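Local coordinates for protein dihydroxyacetone kinase (Citrobacter freundii, PDB 1UN8) that phosphorylates dihydroxyacetone with ATP, feeding glycerol fermentation, and carries a tightly bound phospholipid inside its C-terminal helical barrel, at residues V453-K465 with M477-L489. Sequence-based numbering, arbitrary orientation.
Sequences VVEALNTGLAQMK and MIDALQPALTSLL. With MYY ((2R)-3-(phosphonooxy)-2-(tetradecanoyloxy)propyl palmitate), chain C.
The side-chain amide nitrogen of Asn458 reaches across to the neighbouring helix, where ND2 makes a weak hydrogen bond of 3.3 Å to Leu485 O, bent to 144° at the hydrogen; a second weak one runs back to Val454 O in its own helix. The two helices are nearly antiparallel, at 152°, and are neighbouring helices of the eight-helix barrel that is the C-terminal, ATP-binding domain. Leu485 CB lies 3.5 Å from the same Asn458 ND2, the two side chains passing in opposite directions.

Leu461 is the central knob, lodged in a hole made by Ile478, Leu481, Gln482 and Leu485. With CG anti to the backbone N (chi1 179°), its two methyls divide the work: CD1 lies against the CD1 methyls of Ile478 and Leu481, while CD2 comes to 3.5 Å from Gln482 CA. Farther along, the Met464 chain bends at its last torsion and lays CE against Ile478 CD1 and Leu481 CD1. Met477, one of the ATP-binding residues, brings its CE to within 4.2 Å of Met464 CE.

At the other end Val454 splits its branches: CG2 packs on Leu488 CB and CG1 on Leu489 CD1. The barrel pocket holds the phospholipid, whose acyl carbon C13 lies 3.8 Å from Leu457 CD1; Phe417 and Phe439, from two further helices, also pack on Leu457. Leu457 also offers CB to Leu485 CD2 at 3.9 Å, while Leu485 CD1 rests 3.4 Å from Leu457 O.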
ATOM      1  N   VAL A 453      -8.536 -52.730  15.396  1.00 61.57           N
ATOM      2  CA  VAL A 453      -8.409 -51.593  16.298  1.00 61.03           C
ATOM      3  C   VAL A 453      -7.024 -50.971  16.383  1.00 60.21           C
ATOM      4  O   VAL A 453      -6.883 -49.761  16.252  1.00 60.37           O
ATOM      5  CB  VAL A 453      -8.872 -51.968  17.710  1.00 60.65           C
ATOM      6  CG1 VAL A 453      -9.007 -50.720  18.560  1.00 60.68           C
ATOM      7  CG2 VAL A 453     -10.199 -52.689  17.629  1.00 63.12           C
ATOM      8  N   VAL A 454      -6.003 -51.786  16.600  1.00 59.15           N
ATOM      9  CA  VAL A 454      -4.651 -51.261  16.696  1.00 59.82           C
ATOM     10  C   VAL A 454      -4.216 -50.541  15.423  1.00 58.85           C
ATOM     11  O   VAL A 454      -3.516 -49.535  15.478  1.00 58.60           O
ATOM     12  CB  VAL A 454      -3.645 -52.389  17.031  1.00 61.08           C
ATOM     13  CG1 VAL A 454      -2.211 -51.880  16.951  1.00 60.49           C
ATOM     14  CG2 VAL A 454      -3.929 -52.908  18.427  1.00 61.28           C
ATOM     15  N   GLU A 455      -4.625 -51.053  14.274  1.00 59.15           N
ATOM     16  CA  GLU A 455      -4.264 -50.415  13.016  1.00 60.08           C
ATOM     17  C   GLU A 455      -4.922 -49.049  12.923  1.00 58.57           C
ATOM     18  O   GLU A 455      -4.283 -48.065  12.541  1.00 57.57           O
ATOM     19  CB  GLU A 455      -4.705 -51.279  11.836  1.00 62.82           C
ATOM     20  CG  GLU A 455      -3.551 -51.857  11.047  1.00 68.12           C
ATOM     21  CD  GLU A 455      -3.926 -53.133  10.316  1.00 71.44           C
ATOM     22  OE1 GLU A 455      -4.823 -53.080   9.438  1.00 71.28           O
ATOM     23  OE2 GLU A 455      -3.311 -54.185  10.627  1.00 73.30           O
ATOM     24  N   ALA A 456      -6.203 -49.001  13.282  1.00 56.68           N
ATOM     25  CA  ALA A 456      -6.967 -47.762  13.233  1.00 54.86           C
ATOM     26  C   ALA A 456      -6.385 -46.733  14.205  1.00 53.76           C
ATOM     27  O   ALA A 456      -6.246 -45.554  13.862  1.00 53.35           O
ATOM     28  CB  ALA A 456      -8.439 -48.044  13.559  1.00 54.31           C
ATOM     29  N   LEU A 457      -6.041 -47.187  15.408  1.00 51.58           N
ATOM     30  CA  LEU A 457      -5.474 -46.308  16.422  1.00 50.38           C
ATOM     31  C   LEU A 457      -4.163 -45.711  15.949  1.00 50.05           C
ATOM     32  O   LEU A 457      -3.860 -44.560  16.248  1.00 49.26           O
ATOM     33  CB  LEU A 457      -5.260 -47.061  17.734  1.00 50.66           C
ATOM     34  CG  LEU A 457      -6.536 -47.410  18.509  1.00 50.58           C
ATOM     35  CD1 LEU A 457      -6.197 -48.218  19.756  1.00 48.71           C
ATOM     36  CD2 LEU A 457      -7.268 -46.125  18.886  1.00 49.31           C
ATOM     37  N   ASN A 458      -3.389 -46.495  15.205  1.00 50.35           N
ATOM     38  CA  ASN A 458      -2.120 -46.021  14.677  1.00 49.72           C
ATOM     39  C   ASN A 458      -2.338 -45.011  13.579  1.00 49.57           C
ATOM     40  O   ASN A 458      -1.557 -44.079  13.437  1.00 51.42           O
ATOM     41  CB  ASN A 458      -1.294 -47.176  14.134  1.00 52.13           C
ATOM     42  CG  ASN A 458      -0.111 -47.500  15.018  1.00 52.81           C
ATOM     43  OD1 ASN A 458       0.848 -46.732  15.101  1.00 53.03           O
ATOM     44  ND2 ASN A 458      -0.179 -48.640  15.699  1.00 54.49           N
ATOM     45  N   THR A 459      -3.389 -45.195  12.783  1.00 49.34           N
ATOM     46  CA  THR A 459      -3.682 -44.242  11.724  1.00 48.60           C
ATOM     47  C   THR A 459      -4.086 -42.939  12.412  1.00 47.92           C
ATOM     48  O   THR A 459      -3.722 -41.849  11.960  1.00 46.89           O
ATOM     49  CB  THR A 459      -4.831 -44.738  10.814  1.00 50.60           C
ATOM     50  OG1 THR A 459      -4.384 -45.868  10.058  1.00 50.73           O
ATOM     51  CG2 THR A 459      -5.277 -43.638   9.848  1.00 50.39           C
ATOM     52  N   GLY A 460      -4.824 -43.065  13.515  1.00 47.58           N
ATOM     53  CA  GLY A 460      -5.240 -41.894  14.271  1.00 47.16           C
ATOM     54  C   GLY A 460      -4.016 -41.112  14.724  1.00 47.73           C
ATOM     55  O   GLY A 460      -3.966 -39.870  14.616  1.00 46.37           O
ATOM     56  N   LEU A 461      -3.024 -41.849  15.228  1.00 46.60           N
ATOM     57  CA  LEU A 461      -1.769 -41.265  15.693  1.00 46.18           C
ATOM     58  C   LEU A 461      -1.047 -40.574  14.540  1.00 45.38           C
ATOM     59  O   LEU A 461      -0.590 -39.443  14.665  1.00 44.32           O
ATOM     60  CB  LEU A 461      -0.873 -42.358  16.268  1.00 46.35           C
ATOM     61  CG  LEU A 461       0.494 -41.890  16.764  1.00 47.92           C
ATOM     62  CD1 LEU A 461       0.322 -40.879  17.879  1.00 45.49           C
ATOM     63  CD2 LEU A 461       1.295 -43.093  17.243  1.00 49.55           C
ATOM     64  N   ALA A 462      -0.948 -41.278  13.419  1.00 45.72           N
ATOM     65  CA  ALA A 462      -0.291 -40.760  12.223  1.00 46.19           C
ATOM     66  C   ALA A 462      -0.901 -39.428  11.764  1.00 46.12           C
ATOM     67  O   ALA A 462      -0.188 -38.510  11.363  1.00 43.92           O
ATOM     68  CB  ALA A 462      -0.394 -41.794  11.093  1.00 45.59           C
ATOM     69  N   GLN A 463      -2.227 -39.337  11.816  1.00 46.66           N
ATOM     70  CA  GLN A 463      -2.908 -38.120  11.406  1.00 47.59           C
ATOM     71  C   GLN A 463      -2.699 -37.031  12.452  1.00 48.52           C
ATOM     72  O   GLN A 463      -2.523 -35.858  12.122  1.00 48.80           O
ATOM     73  CB  GLN A 463      -4.400 -38.401  11.195  1.00 46.94           C
ATOM     74  CG  GLN A 463      -4.653 -39.325  10.017  1.00 46.18           C
ATOM     75  CD  GLN A 463      -3.976 -38.820   8.749  1.00 46.06           C
ATOM     76  OE1 GLN A 463      -2.914 -39.312   8.364  1.00 46.79           O
ATOM     77  NE2 GLN A 463      -4.604 -37.849   8.082  1.00 45.17           N
ATOM     78  N   MET A 464      -2.704 -37.421  13.717  1.00 48.70           N
ATOM     79  CA  MET A 464      -2.501 -36.454  14.774  1.00 49.05           C
ATOM     80  C   MET A 464      -1.113 -35.825  14.591  1.00 50.02           C
ATOM     81  O   MET A 464      -0.927 -34.620  14.783  1.00 49.94           O
ATOM     82  CB  MET A 464      -2.624 -37.148  16.128  1.00 49.78           C
ATOM     83  CG  MET A 464      -2.551 -36.221  17.317  1.00 52.04           C
ATOM     84  SD  MET A 464      -3.374 -36.941  18.747  1.00 56.97           S
ATOM     85  CE  MET A 464      -2.329 -38.352  19.046  1.00 56.09           C
ATOM     86  N   LYS A 465      -0.144 -36.636  14.181  1.00 49.85           N
ATOM     87  CA  LYS A 465       1.219 -36.139  13.983  1.00 49.43           C
ATOM     88  C   LYS A 465       1.343 -35.233  12.768  1.00 48.85           C
ATOM     89  O   LYS A 465       2.033 -34.217  12.809  1.00 50.60           O
ATOM     90  CB  LYS A 465       2.203 -37.308  13.847  1.00 49.07           C
ATOM     91  CG  LYS A 465       2.314 -38.157  15.106  1.00 50.28           C
ATOM     92  CD  LYS A 465       3.140 -39.417  14.882  1.00 51.54           C
ATOM     93  CE  LYS A 465       4.573 -39.083  14.516  1.00 52.93           C
ATOM     94  NZ  LYS A 465       5.411 -40.312  14.488  1.00 55.05           N
ATOM     95  N   MET A 477       1.670 -36.148  24.448  1.00 50.39           N
ATOM     96  CA  MET A 477       1.139 -37.491  24.643  1.00 49.75           C
ATOM     97  C   MET A 477       1.705 -38.492  23.623  1.00 49.01           C
ATOM     98  O   MET A 477       1.756 -39.693  23.881  1.00 48.20           O
ATOM     99  CB  MET A 477      -0.378 -37.458  24.559  1.00 49.00           C
ATOM    100  CG  MET A 477      -0.910 -37.068  23.214  1.00 49.77           C
ATOM    101  SD  MET A 477      -2.690 -36.921  23.329  1.00 52.49           S
ATOM    102  CE  MET A 477      -3.165 -38.628  23.133  1.00 52.57           C
ATOM    103  N   ILE A 478       2.142 -37.990  22.474  1.00 48.16           N
ATOM    104  CA  ILE A 478       2.703 -38.845  21.439  1.00 48.40           C
ATOM    105  C   ILE A 478       3.840 -39.697  21.995  1.00 48.98           C
ATOM    106  O   ILE A 478       3.968 -40.877  21.654  1.00 49.06           O
ATOM    107  CB  ILE A 478       3.254 -38.002  20.261  1.00 49.98           C
ATOM    108  CG1 ILE A 478       2.143 -37.120  19.676  1.00 50.85           C
ATOM    109  CG2 ILE A 478       3.836 -38.913  19.187  1.00 49.32           C
ATOM    110  CD1 ILE A 478       0.972 -37.883  19.125  1.00 50.12           C
ATOM    111  N   ASP A 479       4.661 -39.100  22.858  1.00 48.42           N
ATOM    112  CA  ASP A 479       5.798 -39.807  23.443  1.00 48.73           C
ATOM    113  C   ASP A 479       5.453 -41.088  24.193  1.00 48.51           C
ATOM    114  O   ASP A 479       6.309 -41.952  24.381  1.00 49.63           O
ATOM    115  CB  ASP A 479       6.577 -38.876  24.363  1.00 49.09           C
ATOM    116  CG  ASP A 479       6.941 -37.586  23.685  1.00 50.32           C
ATOM    117  OD1 ASP A 479       7.727 -37.636  22.719  1.00 53.28           O
ATOM    118  OD2 ASP A 479       6.461 -36.519  24.109  1.00 50.71           O
ATOM    119  N   ALA A 480       4.204 -41.209  24.618  1.00 46.78           N
ATOM    120  CA  ALA A 480       3.770 -42.397  25.326  1.00 46.67           C
ATOM    121  C   ALA A 480       2.849 -43.221  24.420  1.00 46.64           C
ATOM    122  O   ALA A 480       2.874 -44.452  24.453  1.00 47.06           O
ATOM    123  CB  ALA A 480       3.035 -42.002  26.623  1.00 44.49           C
ATOM    124  N   LEU A 481       2.055 -42.536  23.601  1.00 46.59           N
ATOM    125  CA  LEU A 481       1.105 -43.202  22.712  1.00 46.51           C
ATOM    126  C   LEU A 481       1.767 -44.069  21.652  1.00 46.92           C
ATOM    127  O   LEU A 481       1.435 -45.242  21.508  1.00 47.34           O
ATOM    128  CB  LEU A 481       0.208 -42.174  22.017  1.00 44.33           C
ATOM    129  CG  LEU A 481      -1.289 -42.473  21.870  1.00 42.32           C
ATOM    130  CD1 LEU A 481      -1.754 -41.911  20.546  1.00 41.54           C
ATOM    131  CD2 LEU A 481      -1.576 -43.952  21.939  1.00 41.21           C
ATOM    132  N   GLN A 482       2.694 -43.488  20.904  1.00 48.17           N
ATOM    133  CA  GLN A 482       3.375 -44.225  19.848  1.00 50.64           C
ATOM    134  C   GLN A 482       4.013 -45.514  20.352  1.00 49.46           C
ATOM    135  O   GLN A 482       3.779 -46.583  19.797  1.00 48.73           O
ATOM    136  CB  GLN A 482       4.438 -43.349  19.190  1.00 52.72           C
ATOM    137  CG  GLN A 482       5.062 -43.992  17.983  1.00 57.48           C
ATOM    138  CD  GLN A 482       5.249 -43.012  16.848  1.00 61.33           C
ATOM    139  OE1 GLN A 482       6.019 -42.050  16.952  1.00 62.62           O
ATOM    140  NE2 GLN A 482       4.532 -43.244  15.752  1.00 63.58           N
ATOM    141  N   PRO A 483       4.831 -45.425  21.415  1.00 49.64           N
ATOM    142  CA  PRO A 483       5.474 -46.623  21.955  1.00 49.27           C
ATOM    143  C   PRO A 483       4.435 -47.698  22.225  1.00 49.46           C
ATOM    144  O   PRO A 483       4.620 -48.858  21.852  1.00 50.08           O
ATOM    145  CB  PRO A 483       6.121 -46.111  23.242  1.00 48.24           C
ATOM    146  CG  PRO A 483       6.459 -44.706  22.908  1.00 46.42           C
ATOM    147  CD  PRO A 483       5.222 -44.231  22.192  1.00 49.14           C
ATOM    148  N   ALA A 484       3.338 -47.288  22.860  1.00 48.60           N
ATOM    149  CA  ALA A 484       2.249 -48.194  23.201  1.00 48.66           C
ATOM    150  C   ALA A 484       1.600 -48.795  21.967  1.00 48.79           C
ATOM    151  O   ALA A 484       1.369 -50.005  21.914  1.00 49.28           O
ATOM    152  CB  ALA A 484       1.202 -47.461  24.037  1.00 46.52           C
ATOM    153  N   LEU A 485       1.304 -47.962  20.975  1.00 48.82           N
ATOM    154  CA  LEU A 485       0.664 -48.461  19.764  1.00 50.24           C
ATOM    155  C   LEU A 485       1.601 -49.360  18.980  1.00 51.48           C
ATOM    156  O   LEU A 485       1.162 -50.277  18.279  1.00 52.73           O
ATOM    157  CB  LEU A 485       0.169 -47.306  18.890  1.00 48.23           C
ATOM    158  CG  LEU A 485      -0.995 -46.529  19.520  1.00 48.03           C
ATOM    159  CD1 LEU A 485      -1.546 -45.532  18.529  1.00 48.01           C
ATOM    160  CD2 LEU A 485      -2.089 -47.495  19.956  1.00 47.21           C
ATOM    161  N   THR A 486       2.896 -49.111  19.104  1.00 52.00           N
ATOM    162  CA  THR A 486       3.859 -49.945  18.412  1.00 53.27           C
ATOM    163  C   THR A 486       3.948 -51.269  19.167  1.00 55.54           C
ATOM    164  O   THR A 486       3.980 -52.340  18.556  1.00 56.89           O
ATOM    165  CB  THR A 486       5.233 -49.279  18.359  1.00 51.83           C
ATOM    166  OG1 THR A 486       5.140 -48.078  17.587  1.00 51.54           O
ATOM    167  CG2 THR A 486       6.246 -50.196  17.714  1.00 50.09           C
ATOM    168  N   SER A 487       3.969 -51.200  20.494  1.00 55.38           N
ATOM    169  CA  SER A 487       4.032 -52.412  21.297  1.00 56.97           C
ATOM    170  C   SER A 487       2.870 -53.339  20.929  1.00 58.94           C
ATOM    171  O   SER A 487       3.067 -54.529  20.675  1.00 58.69           O
ATOM    172  CB  SER A 487       3.965 -52.067  22.782  1.00 56.25           C
ATOM    173  OG  SER A 487       4.028 -53.234  23.578  1.00 54.39           O
ATOM    174  N   LEU A 488       1.664 -52.777  20.888  1.00 59.53           N
ATOM    175  CA  LEU A 488       0.467 -53.536  20.564  1.00 60.23           C
ATOM    176  C   LEU A 488       0.471 -54.088  19.143  1.00 60.89           C
ATOM    177  O   LEU A 488      -0.111 -55.134  18.880  1.00 60.88           O
ATOM    178  CB  LEU A 488      -0.770 -52.662  20.779  1.00 60.81           C
ATOM    179  CG  LEU A 488      -1.063 -52.318  22.240  1.00 62.30           C
ATOM    180  CD1 LEU A 488      -2.153 -51.267  22.335  1.00 63.37           C
ATOM    181  CD2 LEU A 488      -1.477 -53.578  22.974  1.00 62.62           C
ATOM    182  N   LEU A 489       1.131 -53.390  18.231  1.00 61.73           N
ATOM    183  CA  LEU A 489       1.186 -53.825  16.841  1.00 62.07           C
ATOM    184  C   LEU A 489       1.965 -55.132  16.711  1.00 63.13           C
ATOM    185  O   LEU A 489       1.766 -55.894  15.765  1.00 63.17           O
ATOM    186  CB  LEU A 489       1.840 -52.741  15.986  1.00 61.92           C
ATOM    187  CG  LEU A 489       1.430 -52.680  14.511  1.00 61.16           C
ATOM    188  CD1 LEU A 489      -0.087 -52.590  14.401  1.00 58.88           C
ATOM    189  CD2 LEU A 489       2.093 -51.478  13.846  1.00 60.13           C
TER
HETATM  190  C38 MYY C1551      -9.567 -37.141  26.054  1.00 54.89           C
HETATM  191  C37 MYY C1551     -10.793 -38.010  26.345  1.00 54.34           C
HETATM  192  C36 MYY C1551     -10.811 -39.258  25.458  1.00 54.07           C
HETATM  193  C35 MYY C1551     -12.016 -40.151  25.768  1.00 53.08           C
HETATM  194  C34 MYY C1551     -11.954 -41.460  24.975  1.00 55.95           C
HETATM  195  C33 MYY C1551     -13.133 -42.394  25.260  1.00 54.73           C
HETATM  196  C32 MYY C1551     -13.051 -43.673  24.419  1.00 55.86           C
HETATM  197  C31 MYY C1551     -11.882 -44.567  24.841  1.00 58.34           C
HETATM  198  C30 MYY C1551     -11.498 -45.624  23.798  1.00 62.77           C
HETATM  199  C29 MYY C1551     -12.450 -46.820  23.683  1.00 64.71           C
HETATM  200  C28 MYY C1551     -11.761 -47.956  22.919  1.00 67.48           C
HETATM  201  C27 MYY C1551     -12.611 -49.223  22.788  1.00 71.44           C
HETATM  202  C26 MYY C1551     -11.785 -50.431  22.331  1.00 74.84           C
HETATM  203  C25 MYY C1551     -12.661 -51.682  22.190  1.00 79.73           C
HETATM  204  C24 MYY C1551     -11.948 -52.979  22.577  1.00 84.08           C
HETATM  205  C23 MYY C1551     -11.352 -53.789  21.417  1.00 88.09           C
HETATM  206  O10 MYY C1551     -11.026 -53.244  20.361  1.00 88.68           O
HETATM  207  O8  MYY C1551     -11.207 -55.132  21.577  1.00 91.54           O
HETATM  208  C6  MYY C1551     -10.563 -55.766  20.456  1.00 96.08           C
HETATM  209  C5  MYY C1551      -9.067 -55.900  20.718  1.00 99.92           C
HETATM  210  C4  MYY C1551      -8.627 -57.373  20.674  1.00104.11           C
HETATM  211  O6  MYY C1551      -9.496 -58.257  21.402  1.00110.36           O
HETATM  212  P   MYY C1551      -9.480 -58.401  23.013  1.00112.93           P
HETATM  213  O4  MYY C1551      -9.582 -56.909  23.621  1.00112.74           O
HETATM  214  O3  MYY C1551     -10.874 -59.133  23.366  1.00112.40           O
HETATM  215  O5  MYY C1551      -8.322 -59.160  23.542  1.00112.35           O
HETATM  216  O7  MYY C1551      -8.714 -55.202  21.928  1.00 98.18           O
HETATM  217  C7  MYY C1551      -7.401 -54.836  21.944  1.00 94.62           C
HETATM  218  O9  MYY C1551      -6.644 -55.137  21.023  1.00 96.62           O
HETATM  219  C8  MYY C1551      -6.881 -54.065  23.163  1.00 90.22           C
HETATM  220  C9  MYY C1551      -6.339 -52.698  22.746  1.00 84.63           C
HETATM  221  C10 MYY C1551      -6.997 -51.562  23.535  1.00 80.60           C
HETATM  222  C11 MYY C1551      -6.450 -50.189  23.136  1.00 77.49           C
HETATM  223  C12 MYY C1551      -7.184 -49.076  23.887  1.00 74.38           C
HETATM  224  C13 MYY C1551      -6.719 -47.685  23.450  1.00 72.91           C
HETATM  225  C14 MYY C1551      -7.700 -46.648  24.002  1.00 71.59           C
HETATM  226  C15 MYY C1551      -7.433 -45.233  23.486  1.00 70.19           C
HETATM  227  C16 MYY C1551      -6.379 -44.496  24.313  1.00 68.53           C
HETATM  228  C17 MYY C1551      -6.499 -42.991  24.062  1.00 67.01           C
HETATM  229  C18 MYY C1551      -5.844 -42.193  25.191  1.00 66.15           C
HETATM  230  C19 MYY C1551      -6.207 -40.709  25.108  1.00 63.64           C
HETATM  231  C20 MYY C1551      -5.710 -39.948  26.340  1.00 62.52           C